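Local coordinates for protein carboxylesterase YbfK (Bacillus subtilis, PDB 4CCY) that hydrolyses carboxylic esters to an alcohol and a carboxylate, as a carboxylesterase of the alpha/beta hydrolase superfamily, at residues A20-L25 and K92-P97; S180-I185 and L195-I200; Q264-K269 and N284-S289. One frame throughout, in Å; residues are numbered along the deposited sequence.

Interactions 1 and 2 adjoin each other: helix 12-24 carries one half of interaction 1 and helix 194-205 one half of interaction 2, and these helices meet where Ser24 OG hydrogen-bonds Gln199 OE1. Interaction 3 lies on the opposite side of the chain's centre from interaction 1, although both reach the same large sheet. Their chemistry follows their place. Interaction 2 is buried and apolar apart from one glutamine amide; interaction 1 is mixed, with an aromatic ring on the buried side and a salt bridge at the surface; interaction 3 is a surface contact, wholly polar, in which an arginine, a glutamate, a glutamine and two waters share their hydrogen bonds.

Interaction 1: A20-L25 and K92-P97; sequences AYDQSL and KNKSIP
Lys94 crosses the ring of Tyr21 at a slant and ends on the carboxylate of Asp22. CB leaves the backbone heading for helix 12-24. CG stands anti to the carbonyl carbon (chi1 -68°), which brings it 3.5 Å from Tyr21 CE2. CD is the link that carries the nearly extended chain onward across the ring, until CE sits over one face, 4.0 Å from the ring centroid as a CH-pi contact, displaced toward the rim. A bend at chi4 (-147°) then carries NZ on to Asp22, where it makes a salt bridge of 2.7 Å to OD1 on the syn lone pair. The ammonium itself is 5.3 Å from the Tyr21 centroid, so any cation-pi attraction is weak.

Asn93 meets the same ring at its edge, its CA 3.9 Å from Tyr21 CE2. Its amide turns back on its own loop: OD1 accepts from Ser95 N at 2.9 Å, closing an Asx turn, while ND2 bonds to Ile88 O. Tyr21 reaches past both residues, and its OH hydrogen-bonds Asp87 OD2, a carboxylate oxygen that also takes the backbone N of Lys94. The contact thus joins the N-terminal helix to the loop leading into strand 96-97 of the alpha/beta hydrolase sheet, away from the probable catalytic residues.

The chemistry is graded from inside to outside. Ring and methylenes pack on the buried side, whereas the charge pair lies toward the exposed Asp22, where solvent would probably weaken its attraction and leave much of the hold to the hydrocarbon stem of the lysine.

Interaction 2: S180-I185 and L195-I200; sequences SYIKWI and LLQRQI
Ile182 meets Gln197 with CG2 and CD1 and Ile200 with CD1 alone, and nearly all of the contact is gathered around it. The inner part is plain hydrocarbon packing: Ile182 CD1 rests 3.8 Å from Ile200 CG2, the methyl branch that stands anti to the backbone N of Ile200, while the two side chains run at a slant to one another. Both isoleucines are buried. On the partly exposed side the partner is the amide of Gln197. Its chain bends at chi2 (82°) and turns the amide onto the isoleucine, setting OE1 3.3 Å from Ile182 CG2 and NE2 3.7 Å from CD1. These are van der Waals contacts between a polar group and methyls; NE2 makes a weak hydrogen bond to Glu179 OE1, on helix 175-186 about a turn before Ile182.

Helices 175-186 and 194-205 belong to the region inserted between strands 146-152 and 236-241, the place where alpha/beta hydrolases commonly carry their cap. The nearest CA pair, Ile182 CA and Gln197 CA, is 7.8 Å apart, and the side chains bridge that distance. Toward the interior, the Ile200 side chain lies about 10 Å from that of His273, which by similarity belongs to the charge relay system.

Interaction 3: Q264-K269 and N284-S289; sequences QAEIVK and NQRVLS
At the edge of the alpha/beta hydrolase sheet, strand 264-268 and the C-terminal helix 280-290 are tied together by the guanidinium of Arg286. Its CG is anti to the backbone N (chi1 178°), and after a bend at chi2 the chain extends toward the strand, bringing the edge of the flat group against two acceptors. NE donates to Glu266 OE1 at 2.8 Å, a salt bridge made on the syn side of the carboxylate but tilted 19° out of its plane. NH2 donates almost straight to Gln264 OE1 at 2.9 Å, on a lone pair in the carbonyl plane, with amide and guanidinium only 14° from coplanar. Two waters complete the edge: one links NH1 to Gln264 OE1, the other NH2 to Glu266 OE1. Four partners in the guanidinium plane should hold the group against rotation. A leucine in its place would probably leave Glu266 without its positive mate and the Gln264 amide free to turn. The other Glu266 oxygen, OE2, takes the hydroxyl of Tyr282, one turn earlier on the same helix. Strand 264-268 pairs in parallel with strand 236-241, whose Leu237 touches Arg286; Ala265 and Ile267 pack against helix 249-259, while helix 280-290 also leans on helix 71-80 through Val287 and Leu288.

Interaction 1: A20-L25 and K92-P97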
loop_
_atom_site.group_PDB
_atom_site.type_symbol
_atom_site.label_atom_id
_atom_site.label_comp_id
_atom_site.label_asym_id
_atom_site.label_seq_id
_atom_site.Cartn_x
_atom_site.Cartn_y
_atom_site.Cartn_z
ATOM N N ALA A 20 4.955 -17.281 9.022
ATOM C CA ALA A 20 3.598 -16.967 8.578
ATOM C C ALA A 20 3.571 -16.286 7.195
ATOM O O ALA A 20 2.724 -16.615 6.367
ATOM C CB ALA A 20 2.861 -16.130 9.623
ATOM N N TYR A 21 4.487 -15.334 6.970
ATOM C CA TYR A 21 4.673 -14.654 5.674
ATOM C C TYR A 21 4.938 -15.670 4.555
ATOM O O TYR A 21 4.315 -15.615 3.500
ATOM C CB TYR A 21 5.848 -13.663 5.770
ATOM C CG TYR A 21 5.922 -12.560 4.715
ATOM C CD1 TYR A 21 5.401 -12.735 3.420
ATOM C CD2 TYR A 21 6.555 -11.357 5.001
ATOM C CE1 TYR A 21 5.481 -11.729 2.468
ATOM C CE2 TYR A 21 6.653 -10.350 4.049
ATOM C CZ TYR A 21 6.112 -10.543 2.783
ATOM O OH TYR A 21 6.208 -9.558 1.833
ATOM N N ASP A 22 5.875 -16.590 4.780
ATOM C CA ASP A 22 6.153 -17.631 3.783
ATOM C C ASP A 22 4.922 -18.495 3.501
ATOM O O ASP A 22 4.673 -18.853 2.351
ATOM C CB ASP A 22 7.354 -18.480 4.190
ATOM C CG ASP A 22 8.659 -17.698 4.152
ATOM O OD1 ASP A 22 8.710 -16.633 3.487
ATOM O OD2 ASP A 22 9.636 -18.143 4.788
ATOM N N GLN A 23 4.144 -18.805 4.540
ATOM C CA GLN A 23 2.861 -19.501 4.354
ATOM C C GLN A 23 1.968 -18.709 3.423
ATOM O O GLN A 23 1.425 -19.259 2.472
ATOM C CB GLN A 23 2.076 -19.646 5.652
ATOM C CG GLN A 23 2.864 -19.997 6.882
ATOM C CD GLN A 23 3.140 -21.461 6.957
ATOM O OE1 GLN A 23 3.832 -22.001 6.104
ATOM N NE2 GLN A 23 2.600 -22.116 7.971
ATOM N N SER A 24 1.812 -17.415 3.722
ATOM C CA SER A 24 0.891 -16.561 2.975
ATOM C C SER A 24 1.244 -16.553 1.503
ATOM O O SER A 24 0.357 -16.469 0.653
ATOM C CB SER A 24 0.890 -15.138 3.529
ATOM O OG SER A 24 0.250 -15.086 4.787
ATOM N N LEU A 25 2.538 -16.680 1.214
ATOM C CA LEU A 25 3.047 -16.615 -0.149
ATOM C C LEU A 25 2.748 -17.852 -1.009
ATOM O O LEU A 25 2.913 -17.818 -2.228
ATOM C CB LEU A 25 4.538 -16.236 -0.157
ATOM C CG LEU A 25 4.875 -14.756 0.154
ATOM C CD1 LEU A 25 6.376 -14.525 0.300
ATOM C CD2 LEU A 25 4.311 -13.837 -0.922
ATOM N N LYS A 92 5.794 -4.155 9.290
ATOM C CA LYS A 92 6.007 -5.578 9.572
ATOM C C LYS A 92 5.995 -6.406 8.281
ATOM O O LYS A 92 4.935 -6.724 7.722
ATOM C CB LYS A 92 4.997 -6.098 10.594
ATOM C CG LYS A 92 5.090 -5.414 11.946
ATOM C CD LYS A 92 6.243 -5.955 12.778
ATOM C CE LYS A 92 6.328 -5.205 14.097
ATOM N NZ LYS A 92 5.117 -5.374 14.950
ATOM N N ASN A 93 7.206 -6.731 7.820
ATOM C CA ASN A 93 7.429 -7.410 6.552
ATOM C C ASN A 93 8.928 -7.705 6.449
ATOM O O ASN A 93 9.638 -7.631 7.463
ATOM C CB ASN A 93 6.901 -6.565 5.366
ATOM C CG ASN A 93 7.558 -5.192 5.275
ATOM O OD1 ASN A 93 8.789 -5.073 5.285
ATOM N ND2 ASN A 93 6.734 -4.144 5.159
ATOM N N LYS A 94 9.413 -8.027 5.256
ATOM C CA LYS A 94 10.788 -8.524 5.099
ATOM C C LYS A 94 11.841 -7.435 4.830
ATOM O O LYS A 94 13.054 -7.708 4.803
ATOM C CB LYS A 94 10.847 -9.591 3.999
ATOM C CG LYS A 94 10.134 -10.891 4.343
ATOM C CD LYS A 94 10.617 -12.024 3.448
ATOM C CE LYS A 94 9.666 -13.209 3.526
ATOM N NZ LYS A 94 10.405 -14.492 3.366
ATOM N N SER A 95 11.398 -6.203 4.622
ATOM C CA SER A 95 12.347 -5.103 4.493
ATOM C C SER A 95 13.040 -4.850 5.844
ATOM O O SER A 95 12.422 -5.014 6.903
ATOM C CB SER A 95 11.654 -3.863 3.915
ATOM O OG SER A 95 11.175 -4.159 2.604
ATOM N N ILE A 96 14.331 -4.506 5.797
ATOM C CA ILE A 96 15.180 -4.420 7.001
ATOM C C ILE A 96 15.663 -2.988 7.257
ATOM O O ILE A 96 16.616 -2.522 6.632
ATOM C CB ILE A 96 16.400 -5.371 6.901
ATOM C CG1 ILE A 96 15.962 -6.784 6.518
ATOM C CG2 ILE A 96 17.199 -5.385 8.202
ATOM C CD1 ILE A 96 16.970 -7.493 5.641
ATOM N N PRO A 97 15.013 -2.287 8.187
ATOM C CA PRO A 97 15.346 -0.876 8.382
ATOM C C PRO A 97 16.785 -0.646 8.870
ATOM O O PRO A 97 17.270 -1.363 9.739
ATOM C CB PRO A 97 14.337 -0.411 9.450
ATOM C CG PRO A 97 13.228 -1.416 9.426
ATOM C CD PRO A 97 13.866 -2.720 9.013
#

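Interaction 2: S180-I185 and L195-I200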
loop_
_atom_site.group_PDB
_atom_site.type_symbol
_atom_site.label_atom_id
_atom_site.label_comp_id
_atom_site.label_asym_id
_atom_site.label_seq_id
_atom_site.Cartn_x
_atom_site.Cartn_y
_atom_site.Cartn_z
ATOM N N SER A 180 -8.801 -7.266 16.957
ATOM C CA SER A 180 -9.728 -6.147 17.073
ATOM C C SER A 180 -9.605 -5.225 15.850
ATOM O O SER A 180 -10.606 -4.827 15.268
ATOM C CB SER A 180 -9.475 -5.386 18.381
ATOM O OG SER A 180 -10.204 -4.171 18.427
ATOM N N TYR A 181 -8.374 -4.922 15.454
ATOM C CA TYR A 181 -8.122 -4.104 14.266
ATOM C C TYR A 181 -8.698 -4.748 13.016
ATOM O O TYR A 181 -9.364 -4.094 12.216
ATOM C CB TYR A 181 -6.625 -3.931 14.076
ATOM C CG TYR A 181 -6.219 -3.048 12.915
ATOM C CD1 TYR A 181 -6.375 -1.674 12.985
ATOM C CD2 TYR A 181 -5.639 -3.586 11.758
ATOM C CE1 TYR A 181 -5.988 -0.853 11.936
ATOM C CE2 TYR A 181 -5.240 -2.765 10.705
ATOM C CZ TYR A 181 -5.413 -1.391 10.809
ATOM O OH TYR A 181 -5.030 -0.529 9.800
ATOM N N ILE A 182 -8.420 -6.039 12.861
ATOM C CA ILE A 182 -8.820 -6.799 11.678
ATOM C C ILE A 182 -10.346 -6.851 11.571
ATOM O O ILE A 182 -10.900 -6.613 10.499
ATOM C CB ILE A 182 -8.203 -8.224 11.681
ATOM C CG1 ILE A 182 -6.705 -8.155 11.346
ATOM C CG2 ILE A 182 -8.937 -9.152 10.706
ATOM C CD1 ILE A 182 -5.942 -9.443 11.602
ATOM N N LYS A 183 -11.006 -7.136 12.692
ATOM C CA LYS A 183 -12.455 -7.270 12.740
ATOM C C LYS A 183 -13.125 -5.965 12.304
ATOM O O LYS A 183 -14.135 -5.963 11.600
ATOM C CB LYS A 183 -12.869 -7.641 14.163
ATOM C CG LYS A 183 -14.324 -8.001 14.365
ATOM C CD LYS A 183 -14.626 -8.135 15.857
ATOM C CE LYS A 183 -14.043 -9.422 16.442
ATOM N NZ LYS A 183 -14.090 -9.486 17.937
ATOM N N TRP A 184 -12.520 -4.861 12.713
ATOM C CA TRP A 184 -13.022 -3.532 12.449
ATOM C C TRP A 184 -12.777 -3.113 11.026
ATOM O O TRP A 184 -13.676 -2.605 10.370
ATOM C CB TRP A 184 -12.348 -2.574 13.425
ATOM C CG TRP A 184 -12.451 -1.119 13.070
ATOM C CD1 TRP A 184 -13.585 -0.304 13.117
ATOM C CD2 TRP A 184 -11.357 -0.241 12.629
ATOM N NE1 TRP A 184 -13.276 0.976 12.722
ATOM C CE2 TRP A 184 -11.954 1.085 12.425
ATOM C CE3 TRP A 184 -9.982 -0.417 12.386
ATOM C CZ2 TRP A 184 -11.195 2.172 12.002
ATOM C CZ3 TRP A 184 -9.238 0.687 11.972
ATOM C CH2 TRP A 184 -9.829 1.945 11.772
ATOM N N ILE A 185 -11.558 -3.329 10.540
ATOM C CA ILE A 185 -11.165 -2.879 9.205
ATOM C C ILE A 185 -11.822 -3.695 8.074
ATOM O O ILE A 185 -12.176 -3.142 7.031
ATOM C CB ILE A 185 -9.619 -2.815 9.061
ATOM C CG1 ILE A 185 -9.209 -1.824 7.976
ATOM C CG2 ILE A 185 -9.009 -4.189 8.807
ATOM C CD1 ILE A 185 -9.354 -0.382 8.399
ATOM N N LEU A 195 -4.644 -17.447 6.036
ATOM C CA LEU A 195 -3.199 -17.247 6.016
ATOM C C LEU A 195 -2.845 -15.795 6.288
ATOM O O LEU A 195 -1.938 -15.518 7.075
ATOM C CB LEU A 195 -2.579 -17.742 4.707
ATOM C CG LEU A 195 -2.605 -19.268 4.506
ATOM C CD1 LEU A 195 -2.041 -19.646 3.146
ATOM C CD2 LEU A 195 -1.869 -19.998 5.625
ATOM N N LEU A 196 -3.581 -14.868 5.673
ATOM C CA LEU A 196 -3.351 -13.440 5.898
ATOM C C LEU A 196 -3.724 -12.993 7.306
ATOM O O LEU A 196 -3.001 -12.204 7.911
ATOM C CB LEU A 196 -4.056 -12.563 4.855
ATOM C CG LEU A 196 -3.157 -11.876 3.824
ATOM C CD1 LEU A 196 -3.968 -10.919 2.959
ATOM C CD2 LEU A 196 -2.000 -11.130 4.493
ATOM N N GLN A 197 -4.845 -13.503 7.812
ATOM C CA GLN A 197 -5.264 -13.286 9.196
ATOM C C GLN A 197 -4.113 -13.628 10.134
ATOM O O GLN A 197 -3.725 -12.821 10.988
ATOM C CB GLN A 197 -6.473 -14.173 9.522
ATOM C CG GLN A 197 -7.014 -14.034 10.945
ATOM C CD GLN A 197 -7.933 -12.838 11.120
ATOM O OE1 GLN A 197 -8.529 -12.355 10.153
ATOM N NE2 GLN A 197 -8.054 -12.352 12.360
ATOM N N ARG A 198 -3.542 -14.811 9.934
ATOM C CA ARG A 198 -2.488 -15.314 10.798
ATOM C C ARG A 198 -1.226 -14.446 10.741
ATOM O O ARG A 198 -0.653 -14.105 11.781
ATOM C CB ARG A 198 -2.172 -16.771 10.441
ATOM C CG ARG A 198 -0.913 -17.301 11.096
ATOM C CD ARG A 198 -1.207 -17.751 12.514
ATOM N NE ARG A 198 0.000 -17.773 13.341
ATOM C CZ ARG A 198 0.338 -16.806 14.190
ATOM N NH1 ARG A 198 -0.436 -15.731 14.319
ATOM N NH2 ARG A 198 1.448 -16.915 14.913
ATOM N N GLN A 199 -0.818 -14.084 9.523
ATOM C CA GLN A 199 0.399 -13.318 9.298
ATOM C C GLN A 199 0.340 -11.946 9.962
ATOM O O GLN A 199 1.277 -11.546 10.652
ATOM C CB GLN A 199 0.685 -13.170 7.800
ATOM C CG GLN A 199 1.947 -12.367 7.528
ATOM C CD GLN A 199 2.174 -12.048 6.065
ATOM O OE1 GLN A 199 1.769 -12.796 5.185
ATOM N NE2 GLN A 199 2.851 -10.944 5.802
ATOM N N ILE A 200 -0.764 -11.239 9.751
ATOM C CA ILE A 200 -0.965 -9.918 10.333
ATOM C C ILE A 200 -0.942 -9.963 11.870
ATOM O O ILE A 200 -0.320 -9.104 12.508
ATOM C CB ILE A 200 -2.269 -9.268 9.806
ATOM C CG1 ILE A 200 -2.147 -9.012 8.303
ATOM C CG2 ILE A 200 -2.583 -7.978 10.558
ATOM C CD1 ILE A 200 -3.461 -8.667 7.647
#

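Interaction 3: Q264-K269 and N284-S289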
loop_
_atom_site.group_PDB
_atom_site.type_symbol
_atom_site.label_atom_id
_atom_site.label_comp_id
_atom_site.label_asym_id
_atom_site.label_seq_id
_atom_site.Cartn_x
_atom_site.Cartn_y
_atom_site.Cartn_z
ATOM N N GLN A 264 -9.570 10.341 -11.974
ATOM C CA GLN A 264 -10.669 9.398 -12.027
ATOM C C GLN A 264 -10.851 8.853 -10.616
ATOM O O GLN A 264 -10.012 8.098 -10.109
ATOM C CB GLN A 264 -10.397 8.304 -13.054
ATOM C CG GLN A 264 -10.245 8.872 -14.459
ATOM C CD GLN A 264 -9.727 7.880 -15.476
ATOM O OE1 GLN A 264 -9.932 6.675 -15.349
ATOM N NE2 GLN A 264 -9.048 8.388 -16.509
ATOM N N ALA A 265 -11.922 9.291 -9.972
ATOM C CA ALA A 265 -12.217 8.893 -8.599
ATOM C C ALA A 265 -13.587 8.230 -8.543
ATOM O O ALA A 265 -14.512 8.653 -9.246
ATOM C CB ALA A 265 -12.161 10.097 -7.669
ATOM N N GLU A 266 -13.704 7.191 -7.710
ATOM C CA GLU A 266 -14.932 6.430 -7.579
ATOM C C GLU A 266 -15.077 5.799 -6.205
ATOM O O GLU A 266 -14.092 5.602 -5.483
ATOM C CB GLU A 266 -15.022 5.342 -8.672
ATOM C CG GLU A 266 -13.910 4.299 -8.634
ATOM C CD GLU A 266 -13.978 3.316 -9.796
ATOM O OE1 GLU A 266 -13.486 3.629 -10.879
ATOM O OE2 GLU A 266 -14.542 2.229 -9.643
ATOM N N ILE A 267 -16.315 5.454 -5.868
ATOM C CA ILE A 267 -16.622 4.733 -4.651
ATOM C C ILE A 267 -17.328 3.425 -5.038
ATOM O O ILE A 267 -18.400 3.438 -5.651
ATOM C CB ILE A 267 -17.488 5.585 -3.695
ATOM C CG1 ILE A 267 -16.751 6.893 -3.305
ATOM C CG2 ILE A 267 -17.872 4.777 -2.467
ATOM C CD1 ILE A 267 -17.626 7.944 -2.649
ATOM N N VAL A 268 -16.713 2.304 -4.674
ATOM C CA VAL A 268 -17.152 0.977 -5.105
ATOM C C VAL A 268 -18.132 0.356 -4.092
ATOM O O VAL A 268 -17.907 0.399 -2.874
ATOM C CB VAL A 268 -15.927 0.069 -5.341
ATOM C CG1 VAL A 268 -16.337 -1.331 -5.786
ATOM C CG2 VAL A 268 -14.989 0.708 -6.361
ATOM N N LYS A 269 -19.238 -0.173 -4.613
ATOM C CA LYS A 269 -20.270 -0.824 -3.815
ATOM C C LYS A 269 -19.802 -2.143 -3.247
ATOM O O LYS A 269 -19.009 -2.853 -3.869
ATOM C CB LYS A 269 -21.510 -1.102 -4.658
ATOM C CG LYS A 269 -22.503 0.033 -4.708
ATOM C CD LYS A 269 -23.695 -0.343 -5.581
ATOM C CE LYS A 269 -24.900 -0.740 -4.747
ATOM N NZ LYS A 269 -26.171 -0.494 -5.490
ATOM N N ASN A 284 -9.083 -5.584 -10.300
ATOM C CA ASN A 284 -8.126 -6.100 -11.291
ATOM C C ASN A 284 -8.298 -5.458 -12.675
ATOM O O ASN A 284 -7.347 -4.895 -13.237
ATOM C CB ASN A 284 -8.204 -7.633 -11.407
ATOM C CG ASN A 284 -7.585 -8.351 -10.206
ATOM O OD1 ASN A 284 -7.038 -7.722 -9.297
ATOM N ND2 ASN A 284 -7.677 -9.668 -10.200
ATOM N N GLN A 285 -9.522 -5.518 -13.201
ATOM C CA GLN A 285 -9.803 -4.989 -14.535
ATOM C C GLN A 285 -9.795 -3.456 -14.585
ATOM O O GLN A 285 -9.280 -2.872 -15.547
ATOM C CB GLN A 285 -11.104 -5.578 -15.117
ATOM C CG GLN A 285 -11.461 -5.057 -16.516
ATOM C CD GLN A 285 -10.367 -5.307 -17.538
ATOM O OE1 GLN A 285 -10.097 -6.448 -17.895
ATOM N NE2 GLN A 285 -9.725 -4.241 -18.005
ATOM N N ARG A 286 -10.335 -2.810 -13.554
ATOM C CA ARG A 286 -10.381 -1.347 -13.501
ATOM C C ARG A 286 -8.980 -0.745 -13.567
ATOM O O ARG A 286 -8.743 0.243 -14.260
ATOM C CB ARG A 286 -11.089 -0.869 -12.242
ATOM C CG ARG A 286 -11.137 0.640 -12.110
ATOM C CD ARG A 286 -12.163 1.223 -13.077
ATOM N NE ARG A 286 -12.178 2.685 -13.122
ATOM C CZ ARG A 286 -11.446 3.432 -13.950
ATOM N NH1 ARG A 286 -10.589 2.877 -14.807
ATOM N NH2 ARG A 286 -11.568 4.761 -13.906
ATOM N N VAL A 287 -8.062 -1.346 -12.826
ATOM C CA VAL A 287 -6.669 -0.926 -12.843
ATOM C C VAL A 287 -6.015 -1.216 -14.199
ATOM O O VAL A 287 -5.327 -0.356 -14.729
ATOM C CB VAL A 287 -5.892 -1.531 -11.647
ATOM C CG1 VAL A 287 -4.387 -1.350 -11.789
ATOM C CG2 VAL A 287 -6.393 -0.904 -10.344
ATOM N N LEU A 288 -6.233 -2.404 -14.761
ATOM C CA LEU A 288 -5.688 -2.710 -16.102
ATOM C C LEU A 288 -6.159 -1.677 -17.133
ATOM O O LEU A 288 -5.355 -1.153 -17.906
ATOM C CB LEU A 288 -6.082 -4.114 -16.565
ATOM C CG LEU A 288 -5.301 -5.360 -16.140
ATOM C CD1 LEU A 288 -5.904 -6.567 -16.848
ATOM C CD2 LEU A 288 -3.810 -5.236 -16.460
ATOM N N SER A 289 -7.462 -1.389 -17.123
ATOM C CA SER A 289 -8.076 -0.386 -18.008
ATOM C C SER A 289 -7.444 0.999 -17.839
ATOM O O SER A 289 -7.117 1.669 -18.825
ATOM C CB SER A 289 -9.579 -0.298 -17.729
ATOM O OG SER A 289 -10.289 -1.331 -18.404
HETATM O O HOH W 1 -9.425 4.496 -16.814
HETATM O O HOH W 2 -13.224 6.139 -12.090
#